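Local coordinates for protein possible metal-dependent hydrolase (Veillonella parvula, PDB 3RPC) that probably hydrolyses a substrate not yet identified, using a pair of zinc ions held in a metallo-beta-lactamase-type fold, at residues A[12-17]-A[23-28]; A[69-74]-A[163-168]. One frame throughout, in Å; residues are numbered along the deposited sequence.

Contact 1 of 2, residues A[12-17]-A[23-28]; sequences NATGKL and TFLIDP
Thr23 lays its methyl CG2 against the aliphatic part of Lys16, 4.0 Å from CB and again from CE, while its hydroxyl bonds with Thr18 OG1, further along strand 14-19. The lysine chain bends at chi3, and its NZ is taken by the backbone O of Leu61. Next comes Phe24, paired with Leu17 through two backbone bonds: Phe24 N to Leu17 O is 2.8 Å, Leu17 N to Phe24 O 2.9 Å. Leu17 O also sits at the edge of the phenyl ring, close to its plane and 3.6 Å from CD2; the ring itself packs among Val69, Ile123, Leu125 and Phe155. Leu25 faces Lys16 as a non-hydrogen-bonded pair, on the sheet face away from Phe24. Its CD1 touches both Lys16 CG and Thr14 CG2. Ile26 returns to the Phe24 face and pairs with Gly15, unevenly: the bond from Ile26 N to Gly15 O is nearly straight (175°), whereas the one from Gly15 N to Ile26 O is weak at 3.3 Å. With CG1 beside the backbone N (chi1 -69°), the isoleucine carries CD1 diagonally across to CB of Leu17 on the neighbouring strand. At Asp27 the strand has ended, and its carbonyl O accepts a hydrogen bond from the hydroxyl of Thr14 (OG1 to O, 2.7 Å), which arrives tilted 31° from the carbonyl plane; the same OG1 also bonds with Phe29 N. Asp27 OD2 bonds with Thr71 OG1 and His77 ND1, toward the zinc site. Pro28 follows, its CA packed against Thr14 CG2 at 3.7 Å. The two strands make an antiparallel beta hairpin in one of the two mixed sheets of the metallo-beta-lactamase alpha-beta/beta-alpha sandwich, its Ala13 and Asp27 end lying beside the zinc site.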
loop_
_atom_site.group_PDB
_atom_site.type_symbol
_atom_site.label_atom_id
_atom_site.label_comp_id
_atom_site.label_asym_id
_atom_site.label_seq_id
_atom_site.Cartn_x
_atom_site.Cartn_y
_atom_site.Cartn_z
ATOM N N ASN A 12 -23.373 -2.312 9.614
ATOM C CA ASN A 12 -22.434 -1.961 8.534
ATOM C C ASN A 12 -21.046 -2.564 8.795
ATOM O O ASN A 12 -20.910 -3.785 8.816
ATOM C CB ASN A 12 -22.362 -0.446 8.309
ATOM C CG ASN A 12 -21.805 -0.084 6.933
ATOM O OD1 ASN A 12 -22.175 -0.694 5.920
ATOM N ND2 ASN A 12 -20.932 0.909 6.886
ATOM N N ALA A 13 -20.037 -1.724 9.023
ATOM C CA ALA A 13 -18.700 -2.217 9.368
ATOM C C ALA A 13 -18.407 -2.085 10.864
ATOM O O ALA A 13 -17.300 -2.369 11.312
ATOM C CB ALA A 13 -17.621 -1.479 8.560
ATOM N N THR A 14 -19.404 -1.662 11.635
ATOM C CA THR A 14 -19.215 -1.474 13.068
ATOM C C THR A 14 -19.397 -2.807 13.775
ATOM O O THR A 14 -20.387 -3.495 13.564
ATOM C CB THR A 14 -20.228 -0.462 13.639
ATOM O OG1 THR A 14 -20.134 0.772 12.922
ATOM C CG2 THR A 14 -19.980 -0.204 15.135
ATOM N N GLY A 15 -18.432 -3.161 14.617
ATOM C CA GLY A 15 -18.488 -4.404 15.364
ATOM C C GLY A 15 -17.674 -4.292 16.632
ATOM O O GLY A 15 -16.951 -3.316 16.818
ATOM N N LYS A 16 -17.805 -5.280 17.510
ATOM C CA LYS A 16 -16.988 -5.350 18.715
ATOM C C LYS A 16 -16.224 -6.667 18.699
ATOM O O LYS A 16 -16.826 -7.748 18.695
ATOM C CB LYS A 16 -17.855 -5.232 19.978
ATOM C CG LYS A 16 -18.543 -3.871 20.122
ATOM C CD LYS A 16 -19.661 -3.889 21.184
ATOM C CE LYS A 16 -19.117 -4.065 22.582
ATOM N NZ LYS A 16 -20.244 -3.972 23.564
ATOM N N LEU A 17 -14.897 -6.565 18.653
ATOM C CA LEU A 17 -14.025 -7.725 18.609
ATOM C C LEU A 17 -13.403 -7.911 19.974
ATOM O O LEU A 17 -12.664 -7.050 20.451
ATOM C CB LEU A 17 -12.925 -7.524 17.562
ATOM C CG LEU A 17 -11.866 -8.625 17.460
ATOM C CD1 LEU A 17 -12.511 -9.935 17.008
ATOM C CD2 LEU A 17 -10.746 -8.226 16.497
ATOM N N THR A 23 -11.768 -5.579 24.454
ATOM C CA THR A 23 -12.793 -5.439 23.431
ATOM C C THR A 23 -12.550 -4.185 22.594
ATOM O O THR A 23 -12.526 -3.077 23.119
ATOM C CB THR A 23 -14.195 -5.396 24.048
ATOM O OG1 THR A 23 -14.479 -6.656 24.672
ATOM C CG2 THR A 23 -15.250 -5.124 22.984
ATOM N N PHE A 24 -12.381 -4.378 21.288
ATOM C CA PHE A 24 -12.207 -3.294 20.344
ATOM C C PHE A 24 -13.530 -2.946 19.687
ATOM O O PHE A 24 -14.165 -3.807 19.068
ATOM C CB PHE A 24 -11.236 -3.711 19.229
ATOM C CG PHE A 24 -9.855 -4.057 19.707
ATOM C CD1 PHE A 24 -8.906 -3.060 19.913
ATOM C CD2 PHE A 24 -9.493 -5.377 19.935
ATOM C CE1 PHE A 24 -7.622 -3.374 20.341
ATOM C CE2 PHE A 24 -8.204 -5.702 20.365
ATOM C CZ PHE A 24 -7.269 -4.698 20.562
ATOM N N LEU A 25 -13.932 -1.684 19.797
ATOM C CA LEU A 25 -15.029 -1.164 18.989
ATOM C C LEU A 25 -14.445 -0.738 17.646
ATOM O O LEU A 25 -13.589 0.150 17.580
ATOM C CB LEU A 25 -15.701 0.020 19.706
ATOM C CG LEU A 25 -16.797 0.743 18.922
ATOM C CD1 LEU A 25 -17.958 -0.188 18.636
ATOM C CD2 LEU A 25 -17.294 1.983 19.684
ATOM N N ILE A 26 -14.908 -1.398 16.590
ATOM C CA ILE A 26 -14.379 -1.186 15.247
ATOM C C ILE A 26 -15.285 -0.270 14.425
ATOM O O ILE A 26 -16.502 -0.471 14.371
ATOM C CB ILE A 26 -14.220 -2.536 14.535
ATOM C CG1 ILE A 26 -13.099 -3.340 15.198
ATOM C CG2 ILE A 26 -13.928 -2.339 13.046
ATOM C CD1 ILE A 26 -13.077 -4.807 14.802
ATOM N N ASP A 27 -14.671 0.748 13.820
ATOM C CA ASP A 27 -15.310 1.619 12.832
ATOM C C ASP A 27 -16.735 2.033 13.216
ATOM O O ASP A 27 -17.688 1.753 12.483
ATOM C CB ASP A 27 -15.282 0.947 11.451
ATOM C CG ASP A 27 -13.880 0.920 10.847
ATOM O OD1 ASP A 27 -12.921 1.314 11.532
ATOM O OD2 ASP A 27 -13.734 0.483 9.686
ATOM N N PRO A 28 -16.876 2.743 14.342
ATOM C CA PRO A 28 -18.209 3.088 14.853
ATOM C C PRO A 28 -18.903 4.200 14.062
ATOM O O PRO A 28 -18.460 5.357 14.071
ATOM C CB PRO A 28 -17.915 3.558 16.281
ATOM C CG PRO A 28 -16.550 4.160 16.165
ATOM C CD PRO A 28 -15.812 3.224 15.242
#

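Contact 2 of 2, residues A[69-74]-A[163-168]; sequences VVTHTH and VYLVGD. With ZN (zinc ion), chain E; ZN (zinc ion), chain F.
His72 and Asp168 meet at one zinc ion, their side chains crossing at about a right angle with ring and carboxylate planes 59° apart. Each gives a single atom: NE2 of His72 binds that zinc at 2.2 Å, and OD2 of Asp168 at 2.4 Å. The 3.3 Å between NE2 and OD2, with the oxygen at the ring edge, is therefore the spacing of two ligands of one metal. OD2 also binds the second zinc, 2.1 Å away, and water 2 spans both ions. His74, two residues on in the same loop, binds the first zinc through ND1. What fixes the turn of the His72 ring is Thr71: ND1 donates to Thr71 OG1 (3.0 Å), which lies only 4° out of the ring plane. That hydroxyl, bonded to Asp27 as well, receives a further hydrogen from water 1, and the water in turn accepts a hydrogen bond from Asp168 N. On the opposite branch Thr71 CG2 meets Leu165 CD2 tip to tip at 3.8 Å. Completed by His132, Asp76, His77 and His226, this is the dinuclear zinc site of the metallo-beta-lactamase superfamily, with the His-x-His-x-Asp-His motif and a bridging aspartate.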
loop_
_atom_site.group_PDB
_atom_site.type_symbol
_atom_site.label_atom_id
_atom_site.label_comp_id
_atom_site.label_asym_id
_atom_site.label_seq_id
_atom_site.Cartn_x
_atom_site.Cartn_y
_atom_site.Cartn_z
ATOM N N VAL A 69 -10.898 1.067 17.190
ATOM C CA VAL A 69 -10.070 0.974 15.987
ATOM C C VAL A 69 -10.842 1.655 14.874
ATOM O O VAL A 69 -11.980 1.295 14.601
ATOM C CB VAL A 69 -9.803 -0.491 15.588
ATOM C CG1 VAL A 69 -9.110 -0.567 14.219
ATOM C CG2 VAL A 69 -8.967 -1.177 16.656
ATOM N N VAL A 70 -10.226 2.657 14.257
ATOM C CA VAL A 70 -10.858 3.427 13.197
ATOM C C VAL A 70 -10.006 3.266 11.944
ATOM O O VAL A 70 -8.916 3.836 11.844
ATOM C CB VAL A 70 -10.961 4.914 13.600
ATOM C CG1 VAL A 70 -11.689 5.717 12.537
ATOM C CG2 VAL A 70 -11.682 5.044 14.946
ATOM N N THR A 71 -10.491 2.468 10.992
ATOM C CA THR A 71 -9.681 2.149 9.814
ATOM C C THR A 71 -9.518 3.336 8.873
ATOM O O THR A 71 -8.534 3.415 8.126
ATOM C CB THR A 71 -10.226 0.947 9.025
ATOM O OG1 THR A 71 -11.525 1.258 8.492
ATOM C CG2 THR A 71 -10.288 -0.292 9.908
ATOM N N HIS A 72 -10.495 4.233 8.907
ATOM C CA HIS A 72 -10.488 5.478 8.142
ATOM C C HIS A 72 -11.681 6.300 8.588
ATOM O O HIS A 72 -12.554 5.785 9.287
ATOM C CB HIS A 72 -10.472 5.250 6.612
ATOM C CG HIS A 72 -11.695 4.576 6.051
ATOM N ND1 HIS A 72 -12.179 3.371 6.519
ATOM C CD2 HIS A 72 -12.492 4.915 5.006
ATOM C CE1 HIS A 72 -13.219 3.000 5.789
ATOM N NE2 HIS A 72 -13.439 3.926 4.875
ATOM N N THR A 73 -11.731 7.563 8.187
ATOM C CA THR A 73 -12.732 8.464 8.751
ATOM C C THR A 73 -13.867 8.819 7.795
ATOM O O THR A 73 -14.506 9.859 7.940
ATOM C CB THR A 73 -12.096 9.727 9.346
ATOM O OG1 THR A 73 -11.331 10.402 8.341
ATOM C CG2 THR A 73 -11.197 9.350 10.513
ATOM N N HIS A 74 -14.133 7.949 6.826
ATOM C CA HIS A 74 -15.377 8.058 6.079
ATOM C C HIS A 74 -16.552 7.996 7.063
ATOM O O HIS A 74 -16.489 7.298 8.077
ATOM C CB HIS A 74 -15.504 6.933 5.050
ATOM C CG HIS A 74 -14.779 7.207 3.770
ATOM N ND1 HIS A 74 -14.629 6.256 2.784
ATOM C CD2 HIS A 74 -14.178 8.328 3.308
ATOM C CE1 HIS A 74 -13.957 6.777 1.773
ATOM N NE2 HIS A 74 -13.673 8.034 2.064
ATOM N N VAL A 163 -6.893 -12.580 13.568
ATOM C CA VAL A 163 -8.055 -11.974 12.935
ATOM C C VAL A 163 -7.619 -10.920 11.926
ATOM O O VAL A 163 -6.852 -10.015 12.257
ATOM C CB VAL A 163 -8.967 -11.315 13.987
ATOM C CG1 VAL A 163 -10.170 -10.669 13.326
ATOM C CG2 VAL A 163 -9.401 -12.342 15.030
ATOM N N TYR A 164 -8.120 -11.033 10.693
ATOM C CA TYR A 164 -7.812 -10.068 9.640
ATOM C C TYR A 164 -9.055 -9.240 9.363
ATOM O O TYR A 164 -10.016 -9.732 8.769
ATOM C CB TYR A 164 -7.368 -10.803 8.363
ATOM C CG TYR A 164 -6.961 -9.933 7.187
ATOM C CD1 TYR A 164 -6.673 -8.573 7.333
ATOM C CD2 TYR A 164 -6.869 -10.483 5.912
ATOM C CE1 TYR A 164 -6.290 -7.794 6.229
ATOM C CE2 TYR A 164 -6.505 -9.724 4.829
ATOM C CZ TYR A 164 -6.223 -8.386 4.978
ATOM O OH TYR A 164 -5.855 -7.659 3.857
ATOM N N LEU A 165 -9.048 -7.992 9.825
ATOM C CA LEU A 165 -10.073 -7.019 9.479
ATOM C C LEU A 165 -9.623 -6.397 8.164
ATOM O O LEU A 165 -8.722 -5.568 8.124
ATOM C CB LEU A 165 -10.161 -5.963 10.582
ATOM C CG LEU A 165 -11.151 -4.822 10.403
ATOM C CD1 LEU A 165 -12.576 -5.295 10.648
ATOM C CD2 LEU A 165 -10.794 -3.701 11.387
ATOM N N VAL A 166 -10.230 -6.824 7.064
ATOM C CA VAL A 166 -9.677 -6.485 5.753
ATOM C C VAL A 166 -9.816 -4.996 5.417
ATOM O O VAL A 166 -8.912 -4.388 4.817
ATOM C CB VAL A 166 -10.330 -7.329 4.655
ATOM C CG1 VAL A 166 -9.729 -6.982 3.281
ATOM C CG2 VAL A 166 -10.130 -8.810 4.959
ATOM N N GLY A 167 -10.952 -4.416 5.800
ATOM C CA GLY A 167 -11.197 -2.998 5.594
ATOM C C GLY A 167 -11.810 -2.643 4.249
ATOM O O GLY A 167 -12.143 -3.515 3.443
ATOM N N ASP A 168 -11.968 -1.343 4.016
ATOM C CA ASP A 168 -12.537 -0.841 2.767
ATOM C C ASP A 168 -11.494 -0.844 1.650
ATOM O O ASP A 168 -10.865 0.176 1.364
ATOM C CB ASP A 168 -13.112 0.568 2.968
ATOM C CG ASP A 168 -14.562 0.561 3.453
ATOM O OD1 ASP A 168 -15.045 -0.487 3.918
ATOM O OD2 ASP A 168 -15.223 1.617 3.359
HETATM ZN ZN ZN E . -14.813 3.953 3.100
HETATM ZN ZN ZN F . -17.250 1.861 3.999
HETATM O O HOH W 1 -10.791 0.318 5.989
HETATM O O HOH W 2 -16.782 4.051 3.458
HETATM O O HOH W 3 -17.946 1.877 1.533
#

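The chain completes the 14-19/22-26 hairpin of contact 1 before it reaches contact 2, and the two centres lie only 9 Å apart. Strand 67-69 runs beside strand 22-26 in the same mixed sheet, so the loop 69-74 leaves from the hairpin's neighbour; segment 163-168 comes from the other sheet. Asp27 joins the two contacts: its N reaches Val69 O at 2.9 Å, and its OD2 probably bonds with Thr71 OG1 at 2.6 Å. Phe24 CD1 packs on Val69 CG2. Thus Asp27 is a second-shell residue to the zinc ligand His77 and reaches His72 through Thr71, and the zinc pair sits at loops that follow inner strands of the two sheets.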